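Local coordinates for protein EmGH1 (Erythrobacter marinus, PDB 5Z87) that probably hydrolyses beta-glucosides, as expected of a family 3 glycoside hydrolase, at residues 629-634 against 657-662; 582-587 against 625-630; 45-50 against 372-377. All blocks are in the same frame, centred on the assembly; numbering follows the deposited sequence.

Contact 1. Residues 629-634 against 657-662; sequences IVRNVG and TPLYPF
Ile629 and Tyr660 form one isolated antiparallel hydrogen-bonded pair, and a classic beta bulge sets both Leu659 and Tyr660 opposite Ile629. The firm bond is Ile629 N to Tyr660 O, 2.9 Å and nearly straight at 165°. In return, Ile629 O takes two weak bonds, from the backbone N of Leu659 and from that of Tyr660, so the bulge gives one carbonyl two donors. The side chains beside this pair are apolar: Ile629 CB meets the edge of the Tyr660 ring at CD2 (4.0 Å), while Ile629 CG2 faces Leu659 CB. The phenol OH of Tyr660 is hydrogen-bonded to Gln421.

Beyond the bridge the contact belongs to Arg631. Its chain, extended from CG to NE, lies alongside Thr657 and brings NE to 2.8 Å from Thr657 O, which it meets from above the carbonyl plane. Thr657 OG1 sits between its backbone N and carbonyl carbon (chi1 60°), a setting that turns it to the guanidinium; it accepts weak bonds from both Arg631 NE and Arg631 NH2, the latter at 3.0 Å, and is hydrogen-bonded to Asp655. NH2 adds a weak bond to Pro658 O. Over one face of the guanidinium lies Leu659, its CD1 3.8 Å from Arg631 NH1. A water joins Arg631 N to Thr657 O, giving that carbonyl a second donor.

The charge of Arg631 is probably met largely by neutral oxygens in this contact, with a long, weak ion pair to Asp655; several bent bonds together, rather than one strong salt bridge, probably limit its rotation.

Contact 2. Residues 582-587 against 625-630; sequences GRPLSP and LPVTIV
Pro584 and Ser586 press against Val627, Ile629 and Val630 where two loops of the family 3 C-terminal domain meet. Residues 582-587 follow strand 574-580 of that domain's six-stranded mixed sheet and end at Pro587, the N-cap of helix 588-593; residues 625-630 belong to a long segment without regular structure that packs against them.

Apolar contacts make up most of the interface. The pyrrolidine of Pro584 crosses the Val627 side chain at about a right angle, with CG 3.7 Å from Val627 CG2, and its CB comes within 3.5 Å of Ile629 CD1. The two branches of Ile629 divide the work: CG1 stands anti to the carbonyl carbon (chi1 -58°) and carries CD1 to the proline. CG2, apart from these apolar pairs, makes van der Waals contact with two oxygens, 3.2 Å from Leu585 O and 3.5 Å from Ser586 OG. An alanine in place of Ile629 would probably leave a gap between Pro584 and Ser586, depriving the proline CB of its CD1 neighbour and the Leu585 carbonyl of the methyl beside it. Met147 of helix 146-150 touches both Pro584 and Val627, linking these loops to the N-terminal domain.

One polar link joins the segments, and it is made from side chain to backbone. Ser586 gives its hydroxyl hydrogen to the carbonyl of Val630, so both polar atoms find a mate in a wholly buried setting. At 2.5 Å from Ser586 OG to Val630 O the separation is very short, and its exact length is doubtful; the CB of Ser586 follows closely, 3.1 Å from that same Val630 O.

Contact 3. Residues 45-50 against 372-377; sequences RRAAAL and AAERIL
Ala47 lies against Leu377 and Glu374 where helix 43-51 meets helix 366-382, far from the bound dithiothreitol, and its small side chain lets the two backbones come close. The axes of residues 45-50 and 372-377 approach to 8.6 Å, with N-to-C directions 133° apart, so the helices run more against than along each other. Ala47 CB fits onto the backbone of the other helix, 3.7 Å from Glu374 O, and meets Leu377 CB at 3.8 Å.

Two leucines extend the apolar part of the contact. Leu50 has its CG anti to the backbone N (chi1 175°), which places CD2 against the methyls of Leu377, and the two side chains cross at about a right angle. A single methyl of Leu50 does the touching: its CD2 is 4.0 Å from Leu377 CD2 and almost as near to Leu377 CD1, so it meets both prongs of the fork.

Glu374 covers the other end. Its chain is fully extended to CD (chi1 -169°), reaching across Ala47 and laying the carboxylate beside Ala48. CG lies 4.1 Å from Ala47 CB, and OE2 stands 3.6 Å from Ala48 CB, a van der Waals contact. The charge is answered within its own helix, where Arg370 NE forms a salt bridge with OE1; that pairing probably steadies the rotation of the carboxylate beside Ala48.

The contact thus fastens an N-terminal helix onto a late helix of the TIM-barrel-family domain. Helix 43-51 lies against helix 366-382, whose Phe381, one turn beyond Leu377, touches Arg46, Ala47 and Leu50 and continues the seam, while Phe121, in the loop after helix 101-116 and before strand 126-129, packs on Leu50.

Overall arrangement
Along the chain, both segments of contact 3 precede those of contacts 1 and 2: it joins residues 45-50 to a helix more than 300 residues later, in the N-terminal TIM-barrel-family domain. Contacts 1 and 2 belong to the C-terminal domain, their centres 8 Å apart. Segment 625-630 therefore has partners in two places, the loop 582-587 that leaves the mixed sheet and the later loop 657-662. Contact 3 lies on the other side of the chain's centre, its own centre about 50 Å from that of contact 1 and 45 Å from that of contact 2. Contacts 1 and 2 form one continuous packed region of the C-terminal domain, in which Ile629 and Val630 belong to both, while contact 3 packs two helices far from it.

Contact 1. Residues 629-634 against 657-662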
# COMPACT_ATOMS: atom_id res chain seq x y z
N ILE A 629 10.96 -12.41 -0.72
CA ILE A 629 11.83 -11.41 -1.34
C ILE A 629 11.28 -11.10 -2.73
O ILE A 629 11.37 -11.93 -3.63
CB ILE A 629 13.29 -11.87 -1.41
CG1 ILE A 629 13.83 -12.21 -0.00
CG2 ILE A 629 14.12 -10.79 -2.09
CD1 ILE A 629 13.84 -11.01 0.95
N VAL A 630 10.71 -9.90 -2.90
CA VAL A 630 10.19 -9.52 -4.21
C VAL A 630 11.36 -9.12 -5.11
O VAL A 630 12.45 -8.79 -4.64
CB VAL A 630 9.16 -8.39 -4.12
CG1 VAL A 630 7.96 -8.82 -3.25
CG2 VAL A 630 9.80 -7.13 -3.55
N ARG A 631 11.12 -9.15 -6.42
CA ARG A 631 12.18 -8.79 -7.36
C ARG A 631 12.53 -7.31 -7.28
O ARG A 631 13.69 -6.92 -7.40
CB ARG A 631 11.78 -9.18 -8.78
CG ARG A 631 12.04 -10.62 -9.05
CD ARG A 631 11.40 -11.16 -10.31
NE ARG A 631 11.37 -12.61 -10.17
CZ ARG A 631 12.41 -13.40 -10.42
NH1 ARG A 631 13.54 -12.88 -10.87
NH2 ARG A 631 12.31 -14.71 -10.21
N ASN A 632 11.53 -6.45 -7.10
CA ASN A 632 11.81 -5.04 -7.03
C ASN A 632 10.71 -4.37 -6.23
O ASN A 632 9.61 -4.90 -6.08
CB ASN A 632 11.94 -4.40 -8.42
CG ASN A 632 10.62 -4.37 -9.17
OD1 ASN A 632 9.76 -3.52 -8.93
ND2 ASN A 632 10.47 -5.29 -10.12
N VAL A 633 11.03 -3.17 -5.75
CA VAL A 633 10.17 -2.43 -4.85
C VAL A 633 8.85 -2.02 -5.52
O VAL A 633 7.89 -1.68 -4.83
CB VAL A 633 10.95 -1.21 -4.32
CG1 VAL A 633 11.14 -0.16 -5.44
CG2 VAL A 633 10.25 -0.61 -3.14
N GLY A 634 8.78 -2.06 -6.85
CA GLY A 634 7.54 -1.72 -7.53
C GLY A 634 6.49 -2.82 -7.52
O GLY A 634 5.34 -2.57 -7.91
N THR A 657 7.16 -13.10 -10.46
CA THR A 657 7.40 -14.07 -9.41
C THR A 657 8.30 -13.45 -8.34
O THR A 657 9.03 -12.50 -8.61
CB THR A 657 8.07 -15.32 -9.96
OG1 THR A 657 9.33 -14.96 -10.56
CG2 THR A 657 7.15 -16.02 -10.98
N PRO A 658 8.25 -13.96 -7.12
CA PRO A 658 9.21 -13.49 -6.13
C PRO A 658 10.61 -13.91 -6.53
O PRO A 658 10.81 -14.88 -7.27
CB PRO A 658 8.75 -14.17 -4.84
CG PRO A 658 7.88 -15.31 -5.29
CD PRO A 658 7.26 -14.89 -6.56
N LEU A 659 11.60 -13.14 -6.08
CA LEU A 659 12.99 -13.56 -6.27
C LEU A 659 13.29 -14.82 -5.46
O LEU A 659 13.84 -15.79 -5.98
CB LEU A 659 13.93 -12.41 -5.89
CG LEU A 659 15.41 -12.67 -6.19
CD1 LEU A 659 15.66 -12.92 -7.69
CD2 LEU A 659 16.28 -11.52 -5.69
N TYR A 660 12.88 -14.83 -4.19
CA TYR A 660 12.89 -16.02 -3.36
C TYR A 660 11.56 -16.06 -2.60
O TYR A 660 11.13 -15.04 -2.04
CB TYR A 660 14.06 -16.03 -2.36
CG TYR A 660 15.43 -15.73 -2.95
CD1 TYR A 660 16.15 -16.71 -3.64
CD2 TYR A 660 16.02 -14.49 -2.79
CE1 TYR A 660 17.41 -16.44 -4.17
CE2 TYR A 660 17.28 -14.21 -3.31
CZ TYR A 660 17.96 -15.18 -4.00
OH TYR A 660 19.21 -14.90 -4.50
N PRO A 661 10.89 -17.20 -2.55
CA PRO A 661 9.61 -17.27 -1.84
C PRO A 661 9.81 -17.43 -0.34
O PRO A 661 10.86 -17.86 0.14
CB PRO A 661 8.94 -18.51 -2.43
CG PRO A 661 10.10 -19.39 -2.81
CD PRO A 661 11.20 -18.46 -3.25
N PHE A 662 8.76 -17.06 0.40
CA PHE A 662 8.73 -17.31 1.83
C PHE A 662 9.07 -18.77 2.13
O PHE A 662 8.56 -19.69 1.47
CB PHE A 662 7.35 -16.97 2.41
CG PHE A 662 7.19 -17.36 3.87
CD1 PHE A 662 7.55 -16.48 4.89
CD2 PHE A 662 6.69 -18.61 4.22
CE1 PHE A 662 7.41 -16.84 6.22
CE2 PHE A 662 6.55 -18.97 5.55
CZ PHE A 662 6.91 -18.08 6.55
O HOH W 1 8.54 -10.32 -7.21

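Contact 2. Residues 582-587 against 625-630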
# COMPACT_ATOMS: atom_id res chain seq x y z
N GLY A 582 20.19 -5.24 7.39
CA GLY A 582 19.00 -5.22 8.22
C GLY A 582 17.71 -5.67 7.54
O GLY A 582 17.26 -6.79 7.75
N ARG A 583 17.11 -4.80 6.73
CA ARG A 583 15.87 -5.15 6.03
C ARG A 583 16.09 -6.28 5.02
O ARG A 583 17.20 -6.49 4.54
CB ARG A 583 15.33 -3.94 5.30
CG ARG A 583 16.30 -3.43 4.24
CD ARG A 583 15.65 -2.48 3.25
NE ARG A 583 14.98 -1.37 3.93
CZ ARG A 583 15.60 -0.30 4.41
NH1 ARG A 583 16.92 -0.19 4.27
NH2 ARG A 583 14.91 0.66 5.01
N PRO A 584 15.03 -7.00 4.67
CA PRO A 584 15.12 -7.89 3.50
C PRO A 584 15.52 -7.09 2.28
O PRO A 584 14.94 -6.03 2.01
CB PRO A 584 13.71 -8.47 3.37
CG PRO A 584 13.10 -8.31 4.75
CD PRO A 584 13.68 -7.02 5.27
N LEU A 585 16.51 -7.59 1.54
CA LEU A 585 16.99 -6.93 0.32
C LEU A 585 16.65 -7.75 -0.92
O LEU A 585 16.51 -8.98 -0.85
CB LEU A 585 18.50 -6.69 0.39
CG LEU A 585 18.93 -5.59 1.37
CD1 LEU A 585 20.43 -5.57 1.54
CD2 LEU A 585 18.42 -4.23 0.92
N SER A 586 16.55 -7.07 -2.06
CA SER A 586 16.20 -7.71 -3.33
C SER A 586 17.37 -7.53 -4.29
O SER A 586 17.33 -6.67 -5.19
CB SER A 586 14.92 -7.12 -3.92
OG SER A 586 13.83 -7.46 -3.10
N PRO A 587 18.42 -8.32 -4.13
CA PRO A 587 19.69 -8.13 -4.85
C PRO A 587 19.65 -8.86 -6.20
O PRO A 587 20.23 -9.94 -6.40
CB PRO A 587 20.71 -8.73 -3.88
CG PRO A 587 19.93 -9.90 -3.24
CD PRO A 587 18.45 -9.54 -3.31
N LEU A 625 14.04 -18.42 4.69
CA LEU A 625 13.58 -17.03 4.66
C LEU A 625 12.27 -16.87 5.43
O LEU A 625 11.34 -17.67 5.22
CB LEU A 625 13.41 -16.55 3.22
CG LEU A 625 14.74 -16.20 2.55
CD1 LEU A 625 14.52 -15.89 1.08
CD2 LEU A 625 15.42 -15.04 3.27
N PRO A 626 12.17 -15.91 6.35
CA PRO A 626 10.89 -15.66 7.03
C PRO A 626 10.06 -14.56 6.38
O PRO A 626 9.03 -14.17 6.95
CB PRO A 626 11.36 -15.23 8.43
CG PRO A 626 12.63 -14.42 8.12
CD PRO A 626 13.27 -15.11 6.92
N VAL A 627 10.52 -14.04 5.24
CA VAL A 627 9.80 -13.09 4.42
C VAL A 627 9.86 -13.58 2.98
O VAL A 627 10.68 -14.43 2.63
CB VAL A 627 10.40 -11.67 4.51
CG1 VAL A 627 10.13 -11.04 5.85
CG2 VAL A 627 11.91 -11.73 4.21
N THR A 628 9.00 -13.01 2.14
CA THR A 628 9.13 -13.15 0.70
C THR A 628 10.08 -12.06 0.21
O THR A 628 10.03 -10.93 0.69
CB THR A 628 7.77 -13.02 0.01
OG1 THR A 628 6.96 -14.13 0.36
CG2 THR A 628 7.92 -12.98 -1.52
N ILE A 629 10.96 -12.41 -0.72
CA ILE A 629 11.83 -11.41 -1.34
C ILE A 629 11.28 -11.10 -2.73
O ILE A 629 11.37 -11.93 -3.63
CB ILE A 629 13.29 -11.87 -1.41
CG1 ILE A 629 13.83 -12.21 -0.00
CG2 ILE A 629 14.12 -10.79 -2.09
CD1 ILE A 629 13.84 -11.01 0.95
N VAL A 630 10.71 -9.90 -2.90
CA VAL A 630 10.19 -9.52 -4.21
C VAL A 630 11.36 -9.12 -5.11
O VAL A 630 12.45 -8.79 -4.64
CB VAL A 630 9.16 -8.39 -4.12
CG1 VAL A 630 7.96 -8.82 -3.25
CG2 VAL A 630 9.80 -7.13 -3.55

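Contact 3. Residues 45-50 against 372-377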
# COMPACT_ATOMS: atom_id res chain seq x y z
N ARG A 45 -3.75 -8.89 44.33
CA ARG A 45 -4.31 -8.59 45.64
C ARG A 45 -3.38 -7.69 46.44
O ARG A 45 -3.83 -6.77 47.13
CB ARG A 45 -4.66 -9.88 46.37
CG ARG A 45 -5.86 -10.57 45.70
CD ARG A 45 -6.19 -11.94 46.27
NE ARG A 45 -6.79 -11.85 47.59
CZ ARG A 45 -7.04 -12.90 48.37
NH1 ARG A 45 -6.74 -14.12 47.95
NH2 ARG A 45 -7.59 -12.72 49.57
N ARG A 46 -2.06 -7.90 46.33
CA ARG A 46 -1.14 -6.99 46.99
C ARG A 46 -1.24 -5.59 46.41
O ARG A 46 -1.12 -4.60 47.14
CB ARG A 46 0.30 -7.51 46.92
CG ARG A 46 0.48 -8.85 47.64
CD ARG A 46 1.87 -9.43 47.42
NE ARG A 46 2.88 -8.60 48.06
CZ ARG A 46 4.19 -8.83 48.01
NH1 ARG A 46 4.65 -9.89 47.34
NH2 ARG A 46 5.03 -8.01 48.62
N ALA A 47 -1.47 -5.48 45.10
CA ALA A 47 -1.55 -4.15 44.48
C ALA A 47 -2.80 -3.40 44.91
O ALA A 47 -2.75 -2.19 45.18
CB ALA A 47 -1.50 -4.26 42.95
N ALA A 48 -3.94 -4.08 44.97
CA ALA A 48 -5.15 -3.44 45.47
C ALA A 48 -4.96 -2.97 46.91
O ALA A 48 -5.30 -1.83 47.26
CB ALA A 48 -6.34 -4.39 45.36
N ALA A 49 -4.42 -3.84 47.77
CA ALA A 49 -4.23 -3.46 49.17
C ALA A 49 -3.33 -2.24 49.29
O ALA A 49 -3.59 -1.33 50.09
CB ALA A 49 -3.66 -4.64 49.95
N LEU A 50 -2.28 -2.17 48.47
CA LEU A 50 -1.38 -1.02 48.53
C LEU A 50 -2.05 0.23 48.00
O LEU A 50 -1.90 1.32 48.57
CB LEU A 50 -0.10 -1.32 47.76
CG LEU A 50 0.91 -0.17 47.63
CD1 LEU A 50 1.33 0.31 49.01
CD2 LEU A 50 2.13 -0.58 46.79
N ALA A 372 -4.97 2.87 36.35
CA ALA A 372 -3.64 2.75 35.78
C ALA A 372 -2.61 2.39 36.85
O ALA A 372 -1.83 1.44 36.69
CB ALA A 372 -3.27 4.05 35.06
N ALA A 373 -2.59 3.13 37.97
CA ALA A 373 -1.58 2.88 39.00
C ALA A 373 -1.69 1.47 39.58
O ALA A 373 -0.67 0.88 39.97
CB ALA A 373 -1.66 3.93 40.10
N GLU A 374 -2.89 0.90 39.62
CA GLU A 374 -3.00 -0.42 40.21
C GLU A 374 -2.41 -1.48 39.29
O GLU A 374 -1.77 -2.42 39.77
CB GLU A 374 -4.47 -0.74 40.56
CG GLU A 374 -4.58 -2.00 41.41
CD GLU A 374 -5.99 -2.28 41.92
OE1 GLU A 374 -6.69 -1.31 42.30
OE2 GLU A 374 -6.37 -3.47 41.92
N ARG A 375 -2.59 -1.33 37.97
CA ARG A 375 -1.95 -2.23 37.01
C ARG A 375 -0.44 -2.21 37.18
O ARG A 375 0.21 -3.26 37.25
CB ARG A 375 -2.33 -1.85 35.58
CG ARG A 375 -3.75 -2.17 35.20
CD ARG A 375 -4.32 -1.15 34.24
NE ARG A 375 -5.61 -1.59 33.72
CZ ARG A 375 -6.29 -0.98 32.75
NH1 ARG A 375 -5.81 0.11 32.18
NH2 ARG A 375 -7.46 -1.47 32.37
N ILE A 376 0.12 -1.00 37.24
CA ILE A 376 1.56 -0.81 37.43
C ILE A 376 2.04 -1.51 38.70
O ILE A 376 3.03 -2.26 38.68
CB ILE A 376 1.89 0.69 37.47
CG1 ILE A 376 1.54 1.35 36.14
CG2 ILE A 376 3.36 0.90 37.83
CD1 ILE A 376 2.39 0.84 34.99
N LEU A 377 1.35 -1.26 39.82
CA LEU A 377 1.74 -1.85 41.10
C LEU A 377 1.68 -3.37 41.04
O LEU A 377 2.57 -4.06 41.54
CB LEU A 377 0.83 -1.32 42.20
CG LEU A 377 1.04 0.17 42.47
CD1 LEU A 377 0.00 0.67 43.46
CD2 LEU A 377 2.45 0.42 42.96